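Local coordinates for HRDC domain-containing protein (Bifidobacterium adolescentis ATCC 15703, PDB 3CYM), which is uncharacterised but resembles ribonuclease D, and probably binds nucleic acid and acts as a 3'-5' exonuclease, at residues 49-53 against 248-254; 84-88 against 111-115; 154-158 against 299-303; 195-199 against 417-423; 347-351 against 394-398. One frame throughout, in Å; residues are numbered along the deposited sequence.

Interaction 1: residues 49-53 against 248-254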
# COMPACT_ATOMS: atom_id res chain seq x y z
N SER A 49 -4.16 6.84 -7.71
CA SER A 49 -5.11 6.38 -6.70
C SER A 49 -6.14 7.47 -6.40
O SER A 49 -5.79 8.65 -6.33
CB SER A 49 -4.38 6.00 -5.41
OG SER A 49 -3.74 7.13 -4.83
N GLY A 50 -7.39 7.06 -6.22
CA GLY A 50 -8.47 8.02 -6.03
C GLY A 50 -9.07 8.46 -7.35
O GLY A 50 -10.22 8.90 -7.39
N PHE A 51 -8.30 8.31 -8.43
CA PHE A 51 -8.72 8.71 -9.78
C PHE A 51 -9.00 7.53 -10.71
O PHE A 51 -10.14 7.33 -11.15
CB PHE A 51 -7.68 9.64 -10.41
CG PHE A 51 -7.49 10.93 -9.67
CD1 PHE A 51 -8.27 12.04 -9.96
CD2 PHE A 51 -6.50 11.03 -8.68
CE1 PHE A 51 -8.10 13.24 -9.28
CE2 PHE A 51 -6.32 12.23 -7.99
CZ PHE A 51 -7.12 13.33 -8.29
N ARG A 52 -7.96 6.77 -11.03
CA ARG A 52 -8.08 5.57 -11.86
C ARG A 52 -8.54 4.38 -11.01
O ARG A 52 -8.72 4.52 -9.80
CB ARG A 52 -6.76 5.25 -12.57
CG ARG A 52 -6.35 6.28 -13.62
CD ARG A 52 -7.46 6.52 -14.62
NE ARG A 52 -7.17 7.63 -15.52
CZ ARG A 52 -6.88 7.49 -16.81
NH1 ARG A 52 -6.63 8.57 -17.54
NH2 ARG A 52 -6.84 6.29 -17.37
N TYR A 53 -8.71 3.22 -11.65
CA TYR A 53 -9.27 2.04 -10.99
C TYR A 53 -8.48 1.53 -9.78
O TYR A 53 -8.95 1.65 -8.64
CB TYR A 53 -9.50 0.90 -11.98
CG TYR A 53 -9.96 -0.39 -11.32
CD1 TYR A 53 -11.22 -0.49 -10.72
CD2 TYR A 53 -9.13 -1.52 -11.29
CE1 TYR A 53 -11.64 -1.66 -10.12
CE2 TYR A 53 -9.54 -2.69 -10.68
CZ TYR A 53 -10.80 -2.76 -10.10
OH TYR A 53 -11.22 -3.92 -9.50
N ALA A 248 -15.93 -0.15 -12.99
CA ALA A 248 -14.80 0.70 -12.61
C ALA A 248 -13.51 0.21 -13.26
O ALA A 248 -12.66 1.02 -13.64
CB ALA A 248 -14.66 0.75 -11.12
N ARG A 249 -13.37 -1.11 -13.37
CA ARG A 249 -12.20 -1.74 -14.00
C ARG A 249 -12.26 -1.58 -15.52
O ARG A 249 -11.25 -1.29 -16.15
CB ARG A 249 -12.15 -3.23 -13.63
CG ARG A 249 -10.91 -3.97 -14.15
CD ARG A 249 -11.01 -5.48 -13.97
NE ARG A 249 -10.84 -5.89 -12.58
CZ ARG A 249 -11.84 -6.23 -11.76
NH1 ARG A 249 -11.57 -6.59 -10.51
NH2 ARG A 249 -13.10 -6.21 -12.17
N GLU A 250 -13.45 -1.77 -16.08
CA GLU A 250 -13.69 -1.67 -17.51
C GLU A 250 -13.44 -0.25 -18.01
O GLU A 250 -12.82 -0.06 -19.06
CB GLU A 250 -15.12 -2.10 -17.83
CG GLU A 250 -15.57 -1.88 -19.26
CD GLU A 250 -17.03 -2.21 -19.49
OE1 GLU A 250 -17.75 -2.49 -18.50
OE2 GLU A 250 -17.46 -2.20 -20.67
N TYR A 251 -13.91 0.73 -17.24
CA TYR A 251 -13.80 2.14 -17.61
C TYR A 251 -12.59 2.86 -17.00
O TYR A 251 -12.41 4.06 -17.23
CB TYR A 251 -15.09 2.88 -17.29
CG TYR A 251 -16.19 2.58 -18.26
CD1 TYR A 251 -16.31 3.30 -19.45
CD2 TYR A 251 -17.10 1.56 -18.02
CE1 TYR A 251 -17.31 3.02 -20.36
CE2 TYR A 251 -18.12 1.28 -18.93
CZ TYR A 251 -18.21 2.01 -20.09
OH TYR A 251 -19.20 1.75 -21.00
N ASP A 252 -11.80 2.12 -16.22
CA ASP A 252 -10.54 2.59 -15.62
C ASP A 252 -10.74 3.86 -14.77
O ASP A 252 -10.22 4.93 -15.09
CB ASP A 252 -9.45 2.76 -16.69
CG ASP A 252 -8.07 2.94 -16.10
OD1 ASP A 252 -7.88 2.67 -14.89
OD2 ASP A 252 -7.17 3.35 -16.86
N ILE A 253 -11.51 3.71 -13.70
CA ILE A 253 -11.88 4.84 -12.85
C ILE A 253 -12.09 4.31 -11.43
O ILE A 253 -12.51 3.17 -11.25
CB ILE A 253 -13.14 5.59 -13.42
CG1 ILE A 253 -13.46 6.86 -12.62
CG2 ILE A 253 -14.33 4.64 -13.57
CD1 ILE A 253 -14.61 7.67 -13.18
N ALA A 254 -11.76 5.13 -10.43
CA ALA A 254 -11.99 4.79 -9.02
C ALA A 254 -13.47 4.47 -8.80
O ALA A 254 -14.32 5.28 -9.14
CB ALA A 254 -11.56 5.94 -8.13
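Tyr53 and Arg52 dock against Arg249 and Asp252 in a mixed polar and apolar contact between two domains. The loop between strands 40-47 and 57-65 of the exonuclease fold meets the C-terminal end of helix 231-250 in the HRDC region. Arg249 runs alongside the Tyr53 ring, and Arg249 CB sits over its face, 3.8 Å from the centroid, a CH-pi contact. Tyr53 CG is anti to the backbone N (chi1 175°), which lays the ring along the last helical turn. Tyr53 CD1 touches Ala248 CB at 3.7 Å. Asp245 takes the polar ends of both Tyr53 and Arg249. Just past the helix, Asp252 has positive phi and turns the chain back toward the loop. Asp252 OD2 forms a salt bridge with Arg52 NH2 at 3.0 Å. The nitrogen stands above the carboxylate plane, while OD2 lies in the guanidinium plane. Arg52 NE is hydrogen-bonded to Tyr303 OH. Asp252 OD1 takes a weak bond from Tyr53 N at 3.4 Å. Ala254 N donates to Phe51 O at 2.8 Å.

Interaction 2: residues 84-88 against 111-115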
# COMPACT_ATOMS: atom_id res chain seq x y z
N TRP A 84 10.55 -4.86 -20.89
CA TRP A 84 11.05 -4.59 -19.54
C TRP A 84 12.16 -5.56 -19.11
O TRP A 84 12.81 -5.35 -18.08
CB TRP A 84 9.90 -4.55 -18.50
CG TRP A 84 9.21 -3.20 -18.44
CD1 TRP A 84 7.97 -2.89 -18.92
CD2 TRP A 84 9.74 -1.99 -17.89
NE1 TRP A 84 7.69 -1.56 -18.70
CE2 TRP A 84 8.76 -0.98 -18.06
CE3 TRP A 84 10.94 -1.65 -17.25
CZ2 TRP A 84 8.94 0.34 -17.62
CZ3 TRP A 84 11.13 -0.33 -16.82
CH2 TRP A 84 10.13 0.65 -17.01
N ASN A 85 12.36 -6.60 -19.92
CA ASN A 85 13.44 -7.56 -19.69
C ASN A 85 14.80 -6.97 -20.05
O ASN A 85 15.83 -7.41 -19.54
CB ASN A 85 13.19 -8.87 -20.45
CG ASN A 85 12.19 -9.80 -19.76
OD1 ASN A 85 12.42 -11.00 -19.64
ND2 ASN A 85 11.06 -9.25 -19.31
N ASP A 86 14.80 -5.95 -20.91
CA ASP A 86 16.01 -5.19 -21.23
C ASP A 86 16.49 -4.46 -19.98
O ASP A 86 17.68 -4.39 -19.72
CB ASP A 86 15.74 -4.15 -22.33
CG ASP A 86 15.31 -4.77 -23.64
OD1 ASP A 86 15.51 -5.99 -23.84
OD2 ASP A 86 14.75 -4.02 -24.47
N PHE A 87 15.52 -3.94 -19.23
CA PHE A 87 15.76 -3.26 -17.97
C PHE A 87 16.44 -4.16 -16.93
O PHE A 87 17.41 -3.76 -16.31
CB PHE A 87 14.44 -2.71 -17.41
CG PHE A 87 14.62 -1.83 -16.22
CD1 PHE A 87 14.79 -0.47 -16.38
CD2 PHE A 87 14.63 -2.36 -14.94
CE1 PHE A 87 14.97 0.34 -15.28
CE2 PHE A 87 14.82 -1.56 -13.84
CZ PHE A 87 15.00 -0.21 -14.01
N ASN A 88 15.90 -5.37 -16.75
CA ASN A 88 16.44 -6.35 -15.81
C ASN A 88 17.87 -6.77 -16.13
O ASN A 88 18.69 -6.97 -15.23
CB ASN A 88 15.57 -7.61 -15.82
CG ASN A 88 14.18 -7.35 -15.31
OD1 ASN A 88 13.98 -6.60 -14.35
ND2 ASN A 88 13.20 -7.99 -15.93
N LEU A 111 4.89 -5.31 -14.10
CA LEU A 111 5.51 -4.86 -15.35
C LEU A 111 6.55 -5.85 -15.88
O LEU A 111 6.97 -5.78 -17.03
CB LEU A 111 6.08 -3.44 -15.21
CG LEU A 111 5.03 -2.32 -15.16
CD1 LEU A 111 5.53 -1.08 -14.43
CD2 LEU A 111 4.52 -1.95 -16.54
N GLY A 112 6.95 -6.80 -15.02
CA GLY A 112 7.91 -7.83 -15.40
C GLY A 112 9.32 -7.55 -14.91
O GLY A 112 10.27 -8.21 -15.34
N MET A 113 9.46 -6.58 -14.02
CA MET A 113 10.75 -6.29 -13.41
C MET A 113 11.08 -7.35 -12.35
O MET A 113 10.18 -7.94 -11.75
CB MET A 113 10.76 -4.88 -12.80
CG MET A 113 10.96 -3.76 -13.81
SD MET A 113 10.66 -2.12 -13.12
CE MET A 113 8.95 -1.93 -13.47
N GLU A 114 12.37 -7.59 -12.15
CA GLU A 114 12.81 -8.61 -11.21
C GLU A 114 13.93 -8.12 -10.29
O GLU A 114 15.09 -8.47 -10.50
CB GLU A 114 13.24 -9.87 -11.96
CG GLU A 114 12.97 -11.18 -11.22
CD GLU A 114 14.15 -11.65 -10.36
OE1 GLU A 114 13.94 -11.92 -9.16
OE2 GLU A 114 15.27 -11.77 -10.89
N PRO A 115 13.59 -7.30 -9.26
CA PRO A 115 14.57 -6.88 -8.25
C PRO A 115 15.17 -8.08 -7.51
O PRO A 115 14.44 -8.95 -7.02
CB PRO A 115 13.75 -6.02 -7.29
CG PRO A 115 12.57 -5.57 -8.10
CD PRO A 115 12.26 -6.70 -9.00
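Met113 reaches from the loop 111-115 into the space beside Trp84 and Phe87 of helix 84-91. Met113 CB lies 4.0 Å from Asn88 OD1. CG sits beside the backbone N (chi1 -79°) and enters between the two aromatic side chains. Met113 CG is 4.0 Å from Trp84 CE3 and 4.1 Å from Phe87 CD2. SD follows, oblique to both rings, and makes a Met-aromatic contact with each. The chain then bends at chi3 (-91°). This carries Met113 CE over one face of the Trp84 six-membered ring, 4.3 Å from its centroid, as a CH-pi contact. Leu111 CB lies over a face of the same indole, offset toward its rim.

Asn88 holds the loop backbone on the polar side. Asn88 ND2 donates to Gly112 O at 3.0 Å, with the oxygen in the amide plane. Asn88 OD1 accepts from Glu114 N at 2.9 Å, and that donor stands above the carbonyl plane. Both ends of the amide are used, which fixes its rotation. Phe62 and Trp96 pack on Met113 from the sheet side.

Gly112 has positive phi and ends helix 101-111 in a Schellman motif. The contact joins helix 84-91 to the turn between helix 101-111 and edge strand 117-120 of the RNase H-like exonuclease fold.

Interaction 3: residues 154-158 against 299-303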
# COMPACT_ATOMS: atom_id res chain seq x y z
N ALA A 154 -1.58 13.67 -6.65
CA ALA A 154 -1.82 14.02 -8.04
C ALA A 154 -2.47 12.88 -8.83
O ALA A 154 -2.34 11.70 -8.49
CB ALA A 154 -0.51 14.44 -8.71
N ASP A 155 -3.16 13.24 -9.90
CA ASP A 155 -3.63 12.24 -10.85
C ASP A 155 -2.50 11.96 -11.82
O ASP A 155 -2.35 12.66 -12.82
CB ASP A 155 -4.88 12.71 -11.60
CG ASP A 155 -5.40 11.65 -12.58
OD1 ASP A 155 -4.79 10.57 -12.70
OD2 ASP A 155 -6.41 11.90 -13.24
N TRP A 156 -1.72 10.91 -11.54
CA TRP A 156 -0.52 10.62 -12.34
C TRP A 156 -0.79 10.13 -13.76
O TRP A 156 0.15 9.98 -14.54
CB TRP A 156 0.42 9.67 -11.59
CG TRP A 156 1.01 10.35 -10.41
CD1 TRP A 156 0.56 10.30 -9.12
CD2 TRP A 156 2.12 11.26 -10.42
NE1 TRP A 156 1.36 11.09 -8.31
CE2 TRP A 156 2.31 11.69 -9.09
CE3 TRP A 156 2.98 11.72 -11.43
CZ2 TRP A 156 3.34 12.58 -8.74
CZ3 TRP A 156 4.01 12.61 -11.07
CH2 TRP A 156 4.17 13.02 -9.74
N SER A 157 -2.07 9.94 -14.09
CA SER A 157 -2.48 9.60 -15.46
C SER A 157 -2.58 10.81 -16.39
O SER A 157 -2.84 10.65 -17.58
CB SER A 157 -3.82 8.87 -15.44
OG SER A 157 -4.88 9.74 -15.10
N TYR A 158 -2.39 12.01 -15.84
CA TYR A 158 -2.44 13.25 -16.61
C TYR A 158 -1.28 13.30 -17.61
O TYR A 158 -0.12 13.16 -17.23
CB TYR A 158 -2.38 14.46 -15.67
CG TYR A 158 -2.89 15.77 -16.25
CD1 TYR A 158 -2.06 16.58 -17.04
CD2 TYR A 158 -4.20 16.20 -16.01
CE1 TYR A 158 -2.53 17.78 -17.59
CE2 TYR A 158 -4.68 17.40 -16.55
CZ TYR A 158 -3.83 18.18 -17.34
OH TYR A 158 -4.28 19.37 -17.88
N MET A 299 -9.63 18.54 -11.15
CA MET A 299 -8.90 17.34 -11.53
C MET A 299 -9.79 16.09 -11.52
O MET A 299 -9.62 15.21 -12.35
CB MET A 299 -7.66 17.15 -10.66
CG MET A 299 -6.56 16.32 -11.32
SD MET A 299 -5.73 17.07 -12.75
CE MET A 299 -5.45 18.75 -12.19
N PHE A 300 -10.75 16.05 -10.60
CA PHE A 300 -11.76 14.98 -10.57
C PHE A 300 -12.80 15.18 -11.65
O PHE A 300 -13.23 14.21 -12.27
CB PHE A 300 -12.45 14.91 -9.20
CG PHE A 300 -11.65 14.19 -8.16
CD1 PHE A 300 -11.59 12.81 -8.13
CD2 PHE A 300 -10.95 14.91 -7.20
CE1 PHE A 300 -10.84 12.15 -7.17
CE2 PHE A 300 -10.19 14.26 -6.24
CZ PHE A 300 -10.14 12.88 -6.22
N GLU A 301 -13.17 16.43 -11.90
CA GLU A 301 -14.19 16.80 -12.90
C GLU A 301 -13.89 16.34 -14.32
O GLU A 301 -14.79 16.25 -15.16
CB GLU A 301 -14.47 18.31 -12.88
CG GLU A 301 -15.46 18.77 -11.82
CD GLU A 301 -16.78 18.03 -11.91
OE1 GLU A 301 -17.25 17.55 -10.86
OE2 GLU A 301 -17.35 17.94 -13.02
N ARG A 302 -12.61 16.04 -14.58
CA ARG A 302 -12.15 15.45 -15.84
C ARG A 302 -12.78 14.10 -16.11
O ARG A 302 -12.88 13.67 -17.26
CB ARG A 302 -10.63 15.29 -15.81
CG ARG A 302 -9.85 16.54 -16.18
CD ARG A 302 -8.47 16.56 -15.55
NE ARG A 302 -7.57 15.51 -16.05
CZ ARG A 302 -7.20 14.44 -15.35
NH1 ARG A 302 -7.67 14.23 -14.12
NH2 ARG A 302 -6.36 13.56 -15.89
N TYR A 303 -13.19 13.42 -15.04
CA TYR A 303 -13.78 12.08 -15.13
C TYR A 303 -15.28 12.09 -15.33
O TYR A 303 -15.89 11.02 -15.45
CB TYR A 303 -13.38 11.25 -13.91
CG TYR A 303 -11.91 10.88 -13.93
CD1 TYR A 303 -11.49 9.68 -14.50
CD2 TYR A 303 -10.94 11.75 -13.43
CE1 TYR A 303 -10.14 9.35 -14.55
CE2 TYR A 303 -9.59 11.42 -13.46
CZ TYR A 303 -9.20 10.22 -14.03
OH TYR A 303 -7.88 9.87 -14.07
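Asp155 OD2 is gripped by three donors from segment 299-303. The shortest of the three bonds runs from Tyr303 OH to Asp155 OD2 at 2.6 Å, on the syn side of the carboxylate. Arg302 is modelled in two conformers, so its contacts are less certain. In one of them it comes end-on with two nitrogens to this single oxygen. Arg302 NH1 lies 2.8 Å from Asp155 OD2 on the anti side. Arg302 NH2 is 3.1 Å from Asp155 OD2 and comes from above the carboxylate plane. OD2 stays in the guanidinium plane, and the carboxylate and guanidinium planes are 69° apart. Arg302 NH1 also donates to Met299 O, which would hold the guanidinium in this conformer.

The other oxygen, OD1, faces its own loop. It accepts from Ser157 N, an Asx turn, and from Ser157 OG on the same face. With CG anti to the backbone N (chi1 -179°), the carboxylate can serve its own turn and the other segment at once.

Tyr158 CD2 lies over one face of that Arg302 guanidinium, 3.4 Å from Arg302 NE. Met299 SD is 3.7 Å from the same Tyr158 CD2, a Met-aromatic contact.

The loop holding Asp155 leads into helix 163-174 of the exonuclease fold. Its partner is the end of helix 296-301. Strand 57-65 packs behind Ser157 through Trp58, and the loop carrying Phe51 lies beside Asp155.

Interaction 4: residues 195-199 against 417-423. With GOL (glycerol), chain D.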
# COMPACT_ATOMS: atom_id res chain seq x y z
N TRP A 195 19.39 -7.77 11.11
CA TRP A 195 17.95 -7.64 11.32
C TRP A 195 17.38 -6.97 10.08
O TRP A 195 16.40 -7.47 9.51
CB TRP A 195 17.65 -6.72 12.50
CG TRP A 195 17.99 -7.22 13.87
CD1 TRP A 195 18.74 -8.31 14.21
CD2 TRP A 195 17.62 -6.59 15.10
NE1 TRP A 195 18.84 -8.41 15.57
CE2 TRP A 195 18.16 -7.36 16.14
CE3 TRP A 195 16.88 -5.44 15.41
CZ2 TRP A 195 17.98 -7.03 17.49
CZ3 TRP A 195 16.69 -5.11 16.75
CH2 TRP A 195 17.25 -5.90 17.77
N ALA A 196 18.00 -5.86 9.68
CA ALA A 196 17.66 -5.13 8.46
C ALA A 196 17.63 -6.05 7.23
O ALA A 196 16.59 -6.15 6.57
CB ALA A 196 18.61 -3.97 8.24
N GLN A 197 18.74 -6.74 6.98
CA GLN A 197 18.84 -7.67 5.86
C GLN A 197 17.70 -8.72 5.81
O GLN A 197 17.11 -8.92 4.74
CB GLN A 197 20.22 -8.34 5.82
CG GLN A 197 20.56 -9.02 4.49
CD GLN A 197 20.20 -8.17 3.28
OE1 GLN A 197 20.63 -7.02 3.15
NE2 GLN A 197 19.40 -8.73 2.39
N GLU A 198 17.39 -9.34 6.95
CA GLU A 198 16.27 -10.30 7.07
C GLU A 198 14.91 -9.67 6.77
O GLU A 198 14.01 -10.33 6.22
CB GLU A 198 16.22 -10.91 8.47
CG GLU A 198 17.27 -11.97 8.76
CD GLU A 198 16.99 -12.74 10.05
OE1 GLU A 198 17.96 -13.11 10.74
OE2 GLU A 198 15.80 -12.99 10.37
N GLU A 199 14.75 -8.40 7.14
CA GLU A 199 13.51 -7.69 6.89
C GLU A 199 13.40 -7.32 5.42
O GLU A 199 12.29 -7.24 4.89
CB GLU A 199 13.40 -6.44 7.76
CG GLU A 199 13.18 -6.71 9.24
CD GLU A 199 11.94 -7.53 9.51
OE1 GLU A 199 12.09 -8.68 9.97
OE2 GLU A 199 10.82 -7.03 9.26
N ARG A 417 10.34 -13.41 11.62
CA ARG A 417 11.68 -13.68 11.13
C ARG A 417 12.53 -14.33 12.20
O ARG A 417 12.22 -14.24 13.39
CB ARG A 417 12.32 -12.38 10.63
CG ARG A 417 12.04 -12.10 9.16
CD ARG A 417 10.56 -11.90 8.89
NE ARG A 417 10.16 -10.53 9.16
CZ ARG A 417 8.93 -10.13 9.47
NH1 ARG A 417 8.70 -8.85 9.68
NH2 ARG A 417 7.94 -11.01 9.59
N ASP A 418 13.60 -15.00 11.76
CA ASP A 418 14.53 -15.67 12.66
C ASP A 418 15.09 -14.76 13.74
O ASP A 418 15.19 -15.17 14.89
CB ASP A 418 15.68 -16.31 11.87
CG ASP A 418 15.21 -17.39 10.91
OD1 ASP A 418 14.02 -17.78 10.95
OD2 ASP A 418 16.06 -17.85 10.11
N TRP A 419 15.43 -13.51 13.39
CA TRP A 419 15.97 -12.57 14.37
C TRP A 419 14.94 -12.19 15.44
O TRP A 419 15.31 -11.96 16.59
CB TRP A 419 16.57 -11.32 13.72
CG TRP A 419 15.57 -10.35 13.11
CD1 TRP A 419 15.12 -10.35 11.82
CD2 TRP A 419 14.94 -9.24 13.75
NE1 TRP A 419 14.24 -9.32 11.62
CE2 TRP A 419 14.12 -8.61 12.79
CE3 TRP A 419 14.99 -8.70 15.05
CZ2 TRP A 419 13.33 -7.48 13.08
CZ3 TRP A 419 14.22 -7.58 15.34
CH2 TRP A 419 13.40 -6.98 14.36
N GLN A 420 13.67 -12.13 15.04
CA GLN A 420 12.59 -11.76 15.94
C GLN A 420 12.34 -12.87 16.93
O GLN A 420 12.23 -12.62 18.11
CB GLN A 420 11.32 -11.44 15.16
CG GLN A 420 11.50 -10.34 14.15
CD GLN A 420 10.23 -9.94 13.48
OE1 GLN A 420 9.46 -10.77 13.01
NE2 GLN A 420 9.98 -8.64 13.45
N VAL A 421 12.31 -14.10 16.42
CA VAL A 421 12.19 -15.33 17.23
C VAL A 421 13.36 -15.51 18.21
O VAL A 421 13.15 -15.76 19.39
CB VAL A 421 12.04 -16.58 16.32
CG1 VAL A 421 12.01 -17.86 17.13
CG2 VAL A 421 10.77 -16.46 15.48
N SER A 422 14.59 -15.36 17.73
CA SER A 422 15.78 -15.43 18.57
C SER A 422 15.84 -14.37 19.67
O SER A 422 16.32 -14.64 20.76
CB SER A 422 17.03 -15.33 17.71
OG SER A 422 17.10 -16.44 16.83
N LEU A 423 15.34 -13.17 19.38
CA LEU A 423 15.31 -12.08 20.34
C LEU A 423 14.19 -12.23 21.37
O LEU A 423 14.33 -11.85 22.52
CB LEU A 423 15.17 -10.74 19.62
CG LEU A 423 15.34 -9.43 20.39
CD1 LEU A 423 16.74 -9.31 21.01
CD2 LEU A 423 15.03 -8.25 19.49
C1 GOL D . 5.98 -7.21 10.90
O1 GOL D . 5.94 -8.62 10.97
C2 GOL D . 7.06 -6.70 11.85
O2 GOL D . 6.43 -5.99 12.88
C3 GOL D . 8.03 -5.79 11.10
O3 GOL D . 9.33 -5.95 11.63
O HOH W 1 14.01 -14.76 8.84
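Glu199 and Arg417 form a side-on salt bridge. Arg417 NE meets Glu199 OE1 at 2.8 Å, and Arg417 NH1 meets Glu199 OE2 at 2.8 Å on its syn lone pair. Trp419 NE1 also donates to Glu199 OE1, at 2.8 Å, from the opposite face of the carboxylate to Arg417 NE. A glycerol, probably from crystallisation, accepts from Arg417 NH1 through its O1. Glu198 OE2 accepts from Trp419 N at 3.1 Å. Water 1 links that oxygen to Asp418 N, so Glu198 reaches the first turn of helix 418-433.

The five-membered ring of Trp195 and the six-membered ring of Trp419 form an offset stack, centroids 4.2 Å apart and planes at 15°. Trp419 CG lies between its backbone N and carbonyl carbon (chi1 71°), bringing its ring across Trp195. Leu423 CD2 touches Trp195 CH2 at 3.7 Å. Leu127 packs on both tryptophans.

The N-to-C directions of the short segments 195-199 and 418-423 lie at 132°, in helix-to-helix packing that joins helix 193-207 to the HRDC-like C-terminal domain.

Interaction 5: residues 347-351 against 394-398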
# COMPACT_ATOMS: atom_id res chain seq x y z
N SER A 347 -7.65 -17.20 14.30
CA SER A 347 -6.84 -16.06 14.72
C SER A 347 -7.58 -15.14 15.71
O SER A 347 -8.81 -15.04 15.69
CB SER A 347 -6.34 -15.26 13.51
OG SER A 347 -7.41 -14.73 12.75
N ALA A 348 -6.80 -14.49 16.57
CA ALA A 348 -7.30 -13.68 17.68
C ALA A 348 -7.94 -12.38 17.22
O ALA A 348 -7.52 -11.81 16.20
CB ALA A 348 -6.15 -13.36 18.61
N PRO A 349 -8.97 -11.89 17.96
CA PRO A 349 -9.48 -10.53 17.81
C PRO A 349 -8.39 -9.49 18.09
O PRO A 349 -7.58 -9.66 19.00
CB PRO A 349 -10.57 -10.44 18.88
CG PRO A 349 -10.29 -11.54 19.83
CD PRO A 349 -9.74 -12.63 18.98
N LYS A 350 -8.36 -8.42 17.28
CA LYS A 350 -7.39 -7.34 17.46
C LYS A 350 -7.79 -6.43 18.62
O LYS A 350 -6.95 -5.74 19.20
CB LYS A 350 -7.25 -6.51 16.17
CG LYS A 350 -6.98 -7.31 14.91
CD LYS A 350 -7.40 -6.53 13.68
CE LYS A 350 -7.67 -7.46 12.51
NZ LYS A 350 -8.52 -6.79 11.48
N SER A 351 -9.08 -6.43 18.94
CA SER A 351 -9.64 -5.55 19.96
C SER A 351 -9.42 -6.12 21.35
O SER A 351 -9.85 -7.24 21.65
CB SER A 351 -11.13 -5.33 19.68
OG SER A 351 -11.70 -4.40 20.59
N ARG A 394 -0.87 -11.98 19.89
CA ARG A 394 -2.30 -12.18 20.12
C ARG A 394 -2.74 -13.59 19.71
O ARG A 394 -3.41 -14.29 20.48
CB ARG A 394 -3.12 -11.12 19.38
CG ARG A 394 -2.89 -9.70 19.86
CD ARG A 394 -4.01 -8.76 19.41
NE ARG A 394 -3.82 -8.31 18.03
CZ ARG A 394 -3.19 -7.19 17.68
NH1 ARG A 394 -2.67 -6.39 18.60
NH2 ARG A 394 -3.08 -6.87 16.40
N ASN A 395 -2.36 -14.01 18.50
CA ASN A 395 -2.62 -15.37 18.03
C ASN A 395 -2.06 -16.45 18.97
O ASN A 395 -2.75 -17.42 19.28
CB ASN A 395 -2.10 -15.55 16.59
CG ASN A 395 -2.93 -14.77 15.56
OD1 ASN A 395 -3.97 -14.19 15.87
ND2 ASN A 395 -2.46 -14.76 14.31
N LEU A 396 -0.83 -16.23 19.46
CA LEU A 396 -0.15 -17.12 20.41
C LEU A 396 -0.89 -17.30 21.74
O LEU A 396 -0.94 -18.40 22.28
CB LEU A 396 1.28 -16.61 20.66
CG LEU A 396 2.20 -17.25 21.71
CD1 LEU A 396 2.81 -18.57 21.24
CD2 LEU A 396 3.30 -16.26 22.05
N CYS A 397 -1.45 -16.21 22.25
CA CYS A 397 -2.14 -16.23 23.53
C CYS A 397 -3.63 -16.54 23.38
O CYS A 397 -4.35 -16.66 24.38
CB CYS A 397 -1.91 -14.91 24.26
SG CYS A 397 -0.17 -14.64 24.66
N TRP A 398 -4.09 -16.70 22.14
CA TRP A 398 -5.49 -17.04 21.85
C TRP A 398 -5.75 -18.53 22.05
O TRP A 398 -6.03 -19.27 21.10
CB TRP A 398 -5.85 -16.60 20.43
CG TRP A 398 -7.33 -16.59 20.16
CD1 TRP A 398 -7.98 -17.30 19.19
CD2 TRP A 398 -8.34 -15.85 20.86
NE1 TRP A 398 -9.33 -17.04 19.25
CE2 TRP A 398 -9.58 -16.16 20.26
CE3 TRP A 398 -8.32 -14.95 21.94
CZ2 TRP A 398 -10.78 -15.61 20.70
CZ3 TRP A 398 -9.52 -14.40 22.38
CH2 TRP A 398 -10.73 -14.73 21.75
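The contact lies within the HRDC-like C-terminal domain, where the segment leading into helix 352-358 lies against the end of helix 390-397. Ala348 and Pro349 pack on Trp398, just past that helix. Pro349 CD stands over the face of the Trp398 six-membered ring, 3.5 Å from its centroid. Ala348 CA sits over the five-membered ring at 3.9 Å from its centroid. Both are CH-pi contacts over one face of the indole. Trp398 CG is anti to the backbone N (chi1 -166°), and this lays the indole along the 347-349 backbone. Ala348 CB touches Trp398 CB at 3.7 Å and also reaches Arg394 O at 3.4 Å.

One hydrogen bond joins the two segments, from the backbone N of Ala348 to the side-chain OD1 of Asn395, at 2.9 Å. The donor is tilted 33° from the carbonyl plane. Gln391 donates to the same oxygen, and Asn395 ND2 goes to Gln414, so both ends of the amide are held.

In this all-helical domain Ser351, which follows the touching residues, is the N-cap of helix 352-358. The rings of Trp355 and Trp398 meet, and Trp355 NE1 donates to Pro349 O.

Arg394 bends at chi3 (-81°). Arg394 NE lies 3.7 Å from Lys350 CA, which sits over one face of the guanidinium. The polar end of Arg394 is turned to Gln391.

In the fold
From the N terminus, the loop 49-53 opens interaction 1, which closes at 248-254 and ties the exonuclease fold to the HRDC region. Interaction 2 is nested inside that loop and stays within the exonuclease fold. Interaction 3 opens at 154-158 and closes at 299-303, so it crosses interaction 1. The two touch through Arg52 and Tyr303, with centres about 11 Å apart. Interaction 4 opens at 195-199, crosses both, and closes at 417-423, joining helix 193-207 to the C-terminal domain. Interaction 5 is nested inside it and joins the chain before helix 352-358 to helix 390-397 within that domain. Interaction 4 lies on the opposite side of the chain's centre from interactions 1 and 3.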